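Local coordinates for protein hydrogenase maturation factor (Thermoanaerobacter tengcongensis, PDB 3VTH) that probably transfers a carbamoyl group from carbamoyl phosphate, with ATP, to the C-terminal cysteine of HypE during maturation of [NiFe]-hydrogenases, at residues Gln482-Met492 with Gly519-Phe530. Residues are numbered along the deposited sequence; the frame is centred on the assembly and turned at random.
With FE (Fe (III) ion), chain I; AP2 (phosphomethylphosphonic acid adenosyl ester), chain H.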
loop_
_atom_site.group_PDB
_atom_site.type_symbol
_atom_site.label_atom_id
_atom_site.label_comp_id
_atom_site.label_asym_id
_atom_site.label_seq_id
_atom_site.Cartn_x
_atom_site.Cartn_y
_atom_site.Cartn_z
ATOM N N GLN A 482 -3.301 11.443 -18.538
ATOM C CA GLN A 482 -4.048 12.354 -17.685
ATOM C C GLN A 482 -4.320 11.657 -16.345
ATOM O O GLN A 482 -4.619 10.470 -16.312
ATOM C CB GLN A 482 -5.339 12.811 -18.356
ATOM C CG GLN A 482 -5.910 14.091 -17.715
ATOM C CD GLN A 482 -6.706 13.818 -16.446
ATOM O OE1 GLN A 482 -7.388 12.797 -16.339
ATOM N NE2 GLN A 482 -6.633 14.738 -15.484
ATOM N N HIS A 483 -4.207 12.419 -15.256
ATOM C CA HIS A 483 -4.228 11.901 -13.874
ATOM C C HIS A 483 -5.464 11.067 -13.539
ATOM O O HIS A 483 -5.364 9.981 -12.963
ATOM C CB HIS A 483 -4.142 13.086 -12.905
ATOM C CG HIS A 483 -3.959 12.691 -11.471
ATOM N ND1 HIS A 483 -2.720 12.429 -10.925
ATOM C CD2 HIS A 483 -4.854 12.545 -10.462
ATOM C CE1 HIS A 483 -2.860 12.130 -9.643
ATOM N NE2 HIS A 483 -4.143 12.196 -9.338
ATOM N N HIS A 484 -6.640 11.598 -13.871
ATOM C CA HIS A 484 -7.883 10.933 -13.533
ATOM C C HIS A 484 -8.150 9.719 -14.394
ATOM O O HIS A 484 -8.673 8.721 -13.904
ATOM C CB HIS A 484 -9.026 11.955 -13.460
ATOM C CG HIS A 484 -8.734 13.018 -12.451
ATOM N ND1 HIS A 484 -8.056 14.175 -12.772
ATOM C CD2 HIS A 484 -8.894 13.036 -11.105
ATOM C CE1 HIS A 484 -7.862 14.887 -11.676
ATOM N NE2 HIS A 484 -8.362 14.219 -10.653
ATOM N N HIS A 485 -7.755 9.792 -15.663
ATOM C CA HIS A 485 -7.773 8.626 -16.519
ATOM C C HIS A 485 -6.946 7.512 -15.860
ATOM O O HIS A 485 -7.400 6.372 -15.788
ATOM C CB HIS A 485 -7.256 8.997 -17.927
ATOM C CG HIS A 485 -7.396 7.906 -18.947
ATOM N ND1 HIS A 485 -6.657 7.888 -20.109
ATOM C CD2 HIS A 485 -8.178 6.797 -18.979
ATOM C CE1 HIS A 485 -6.978 6.820 -20.817
ATOM N NE2 HIS A 485 -7.883 6.132 -20.144
ATOM N N ALA A 486 -5.749 7.843 -15.372
ATOM C CA ALA A 486 -4.884 6.860 -14.704
ATOM C C ALA A 486 -5.525 6.234 -13.458
ATOM O O ALA A 486 -5.402 5.027 -13.256
ATOM C CB ALA A 486 -3.537 7.475 -14.360
ATOM N N HIS A 487 -6.189 7.038 -12.617
ATOM C CA HIS A 487 -6.934 6.492 -11.456
ATOM C C HIS A 487 -7.943 5.436 -11.926
ATOM O O HIS A 487 -8.008 4.325 -11.371
ATOM C CB HIS A 487 -7.704 7.598 -10.693
ATOM C CG HIS A 487 -6.910 8.315 -9.640
ATOM N ND1 HIS A 487 -6.238 7.664 -8.623
ATOM C CD2 HIS A 487 -6.744 9.643 -9.409
ATOM C CE1 HIS A 487 -5.678 8.559 -7.825
ATOM N NE2 HIS A 487 -5.967 9.768 -8.283
ATOM N N ILE A 488 -8.736 5.766 -12.945
ATOM C CA ILE A 488 -9.752 4.823 -13.437
ATOM C C ILE A 488 -9.091 3.545 -13.985
ATOM O O ILE A 488 -9.554 2.425 -13.708
ATOM C CB ILE A 488 -10.695 5.470 -14.513
ATOM C CG1 ILE A 488 -11.411 6.703 -13.956
ATOM C CG2 ILE A 488 -11.734 4.451 -15.073
ATOM C CD1 ILE A 488 -12.136 6.487 -12.603
ATOM N N ALA A 489 -7.996 3.716 -14.734
ATOM C CA ALA A 489 -7.288 2.577 -15.334
ATOM C C ALA A 489 -6.636 1.672 -14.285
ATOM O O ALA A 489 -6.549 0.456 -14.499
ATOM C CB ALA A 489 -6.232 3.055 -16.324
ATOM N N SER A 490 -6.184 2.252 -13.170
ATOM C CA SER A 490 -5.589 1.460 -12.085
ATOM C C SER A 490 -6.587 0.434 -11.555
ATOM O O SER A 490 -6.227 -0.723 -11.313
ATOM C CB SER A 490 -5.015 2.335 -10.954
ATOM O OG SER A 490 -6.013 2.905 -10.105
ATOM N N CYS A 491 -7.835 0.858 -11.397
ATOM C CA CYS A 491 -8.904 -0.055 -10.996
ATOM C C CYS A 491 -9.243 -1.050 -12.117
ATOM O O CYS A 491 -9.367 -2.249 -11.860
ATOM C CB CYS A 491 -10.136 0.733 -10.555
ATOM S SG CYS A 491 -11.518 -0.310 -10.099
ATOM N N MET A 492 -9.362 -0.573 -13.358
ATOM C CA MET A 492 -9.592 -1.477 -14.500
ATOM C C MET A 492 -8.539 -2.588 -14.577
ATOM O O MET A 492 -8.881 -3.756 -14.789
ATOM C CB MET A 492 -9.617 -0.698 -15.818
ATOM C CG MET A 492 -10.783 0.282 -15.954
ATOM S SD MET A 492 -10.674 1.306 -17.439
ATOM C CE MET A 492 -10.992 0.042 -18.683
ATOM N N GLY A 519 -10.613 16.784 -10.450
ATOM C CA GLY A 519 -10.751 16.064 -9.165
ATOM C C GLY A 519 -12.181 15.767 -8.756
ATOM O O GLY A 519 -12.430 15.223 -7.681
ATOM N N ALA A 520 -13.123 16.115 -9.621
ATOM C CA ALA A 520 -14.507 15.735 -9.425
ATOM C C ALA A 520 -15.092 15.446 -10.791
ATOM O O ALA A 520 -16.008 16.139 -11.259
ATOM C CB ALA A 520 -15.263 16.849 -8.711
ATOM N N GLU A 521 -14.551 14.410 -11.425
ATOM C CA GLU A 521 -14.768 14.163 -12.846
ATOM C C GLU A 521 -15.536 12.875 -13.092
ATOM O O GLU A 521 -15.340 11.888 -12.381
ATOM C CB GLU A 521 -13.417 14.048 -13.566
ATOM C CG GLU A 521 -12.374 15.083 -13.105
ATOM C CD GLU A 521 -12.872 16.492 -13.274
ATOM O OE1 GLU A 521 -12.815 17.268 -12.289
ATOM O OE2 GLU A 521 -13.352 16.809 -14.387
ATOM N N ILE A 522 -16.404 12.901 -14.099
ATOM C CA ILE A 522 -16.969 11.679 -14.642
ATOM C C ILE A 522 -16.488 11.571 -16.073
ATOM O O ILE A 522 -16.665 12.480 -16.893
ATOM C CB ILE A 522 -18.526 11.608 -14.638
ATOM C CG1 ILE A 522 -19.136 12.134 -13.341
ATOM C CG2 ILE A 522 -19.003 10.160 -14.945
ATOM C CD1 ILE A 522 -18.803 11.402 -12.143
ATOM N N LEU A 523 -15.851 10.452 -16.352
ATOM C CA LEU A 523 -15.316 10.179 -17.666
ATOM C C LEU A 523 -16.042 8.990 -18.252
ATOM O O LEU A 523 -16.619 8.174 -17.521
ATOM C CB LEU A 523 -13.832 9.821 -17.542
ATOM C CG LEU A 523 -12.965 10.725 -16.670
ATOM C CD1 LEU A 523 -11.518 10.194 -16.648
ATOM C CD2 LEU A 523 -13.024 12.190 -17.187
ATOM N N VAL A 524 -16.022 8.898 -19.573
ATOM C CA VAL A 524 -16.199 7.617 -20.217
ATOM C C VAL A 524 -14.827 7.272 -20.784
ATOM O O VAL A 524 -14.282 8.021 -21.597
ATOM C CB VAL A 524 -17.266 7.657 -21.310
ATOM C CG1 VAL A 524 -17.243 6.365 -22.117
ATOM C CG2 VAL A 524 -18.655 7.899 -20.691
ATOM N N CYS A 525 -14.246 6.172 -20.318
ATOM C CA CYS A 525 -12.917 5.803 -20.788
ATOM C C CYS A 525 -12.676 4.319 -20.953
ATOM O O CYS A 525 -13.351 3.478 -20.349
ATOM C CB CYS A 525 -11.835 6.400 -19.895
ATOM S SG CYS A 525 -11.994 6.031 -18.156
ATOM N N ASP A 526 -11.705 4.012 -21.798
ATOM C CA ASP A 526 -11.164 2.663 -21.861
ATOM C C ASP A 526 -9.696 2.787 -21.495
ATOM O O ASP A 526 -9.309 3.771 -20.885
ATOM C CB ASP A 526 -11.392 2.025 -23.246
ATOM C CG ASP A 526 -10.872 2.883 -24.402
ATOM O OD1 ASP A 526 -9.994 3.751 -24.198
ATOM O OD2 ASP A 526 -11.355 2.682 -25.543
ATOM N N LEU A 527 -8.870 1.822 -21.885
ATOM C CA LEU A 527 -7.455 1.885 -21.532
ATOM C C LEU A 527 -6.657 2.750 -22.515
ATOM O O LEU A 527 -5.459 2.938 -22.348
ATOM C CB LEU A 527 -6.855 0.476 -21.448
ATOM C CG LEU A 527 -7.332 -0.487 -20.342
ATOM C CD1 LEU A 527 -6.649 -1.845 -20.468
ATOM C CD2 LEU A 527 -7.085 0.089 -18.951
ATOM N N LYS A 528 -7.299 3.260 -23.556
ATOM C CA LYS A 528 -6.542 4.026 -24.540
ATOM C C LYS A 528 -7.000 5.467 -24.766
ATOM O O LYS A 528 -6.387 6.186 -25.558
ATOM C CB LYS A 528 -6.479 3.274 -25.874
ATOM C CG LYS A 528 -7.829 2.882 -26.462
ATOM C CD LYS A 528 -7.622 1.963 -27.690
ATOM C CE LYS A 528 -8.948 1.454 -28.245
ATOM N NZ LYS A 528 -8.744 0.599 -29.453
ATOM N N SER A 529 -8.081 5.872 -24.100
ATOM C CA SER A 529 -8.671 7.208 -24.287
ATOM C C SER A 529 -9.689 7.489 -23.198
ATOM O O SER A 529 -10.157 6.567 -22.523
ATOM C CB SER A 529 -9.391 7.286 -25.638
ATOM O OG SER A 529 -10.474 6.363 -25.658
ATOM N N PHE A 530 -10.045 8.762 -23.051
ATOM C CA PHE A 530 -11.114 9.173 -22.154
ATOM C C PHE A 530 -11.903 10.316 -22.772
ATOM O O PHE A 530 -11.379 11.066 -23.603
ATOM C CB PHE A 530 -10.557 9.562 -20.775
ATOM C CG PHE A 530 -9.877 10.905 -20.750
ATOM C CD1 PHE A 530 -10.603 12.073 -20.469
ATOM C CD2 PHE A 530 -8.528 11.013 -21.008
ATOM C CE1 PHE A 530 -9.978 13.325 -20.465
ATOM C CE2 PHE A 530 -7.898 12.256 -20.986
ATOM C CZ PHE A 530 -8.620 13.410 -20.714
HETATM FE FE FE I . -5.315 11.708 -7.529
HETATM P PB AP2 H . -4.398 14.208 -5.653
HETATM O O1B AP2 H . -5.586 14.889 -5.021
HETATM O O2B AP2 H . -4.658 13.446 -6.916
HETATM O O3B AP2 H . -3.188 15.106 -5.690
HETATM C C3A AP2 H . -3.966 12.957 -4.414
HETATM P PA AP2 H . -5.187 11.630 -4.197
HETATM O O1A AP2 H . -4.407 10.669 -3.312
HETATM O O2A AP2 H . -5.843 11.116 -5.455
HETATM O "O5'" AP2 H . -6.384 12.314 -3.349
HETATM C "C5'" AP2 H . -6.116 12.667 -1.997
HETATM C "C4'" AP2 H . -7.239 13.595 -1.595
HETATM O "O4'" AP2 H . -8.439 12.841 -1.413
HETATM C "C3'" AP2 H . -6.990 14.269 -0.261
HETATM O "O3'" AP2 H . -6.094 15.375 -0.409
HETATM C "C2'" AP2 H . -8.407 14.664 0.106
HETATM O "O2'" AP2 H . -8.690 15.883 -0.591
HETATM C "C1'" AP2 H . -9.254 13.505 -0.437
HETATM N N9 AP2 H . -9.594 12.630 0.722
HETATM C C8 AP2 H . -8.746 11.910 1.497
HETATM N N7 AP2 H . -9.402 11.269 2.501
HETATM C C5 AP2 H . -10.709 11.574 2.379
HETATM C C6 AP2 H . -11.958 11.240 3.109
HETATM N N6 AP2 H . -11.945 10.421 4.190
HETATM N N1 AP2 H . -13.116 11.791 2.652
HETATM C C2 AP2 H . -13.162 12.593 1.565
HETATM N N3 AP2 H . -12.062 12.946 0.866
HETATM C C4 AP2 H . -10.833 12.476 1.220
#
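His485 and His484 join the metal-bearing helix 483-492 to strand 521-525 and the turn after it, probably where the two halves of the Kae1-like, actin-type ATPase fold meet. The helix carries an HxxxH pair: His483 and His487, one turn apart, both present NE2 to the iron, which O2A and O2B of the nucleotide analogue and the carboxylates of Asp507 and Asp734 also bind. The two histidines between them reach the other segment instead: His484 toward Gly519 and Glu521, His485 toward the turn. His485 extends that far because its CG stands opposite the backbone N (chi1 -173°). Its NE2 donates to Asp526 O, 2.9 Å away in the ring plane. The bond is almost straight, 171° at the hydrogen. The imidazole thus serves a backbone carbonyl while offering a face to carbon: Phe530 CB sits over it, a CH-pi contact 4.1 Å from the ring centroid. The two rings lie obliquely, their planes 50° apart, and Phe530 reaches on to Gln482, with CE2 3.7 Å from Gln482 CB.

Gln482 suits the N-cap because its amide works at both ends. OE1 accepts from His485 N and, weakly, from His484 N, while NE2 donates to His484 ND1 and also to Tyr511 O. This helps fix the His484 ring between His483 CD2 on one face and Glu521 CG on the other. His484 NE2 is hydrogen-bonded to OD1 of Asp507, whose OD2 binds the iron, making His484 a second-shell residue. NE2 also packs 3.4 Å from Gly519 CA, where the backbone angles call for glycine.

Farther along, compact apolar groups suit the buried interface: Ile488 CG2 rests 3.5 Å from Cys525 SG, and the flexible thioether of Met492, bent at its last torsion, brings CE to 3.9 Å from Leu527 CD2, a methyl that also touches Ala489 CB.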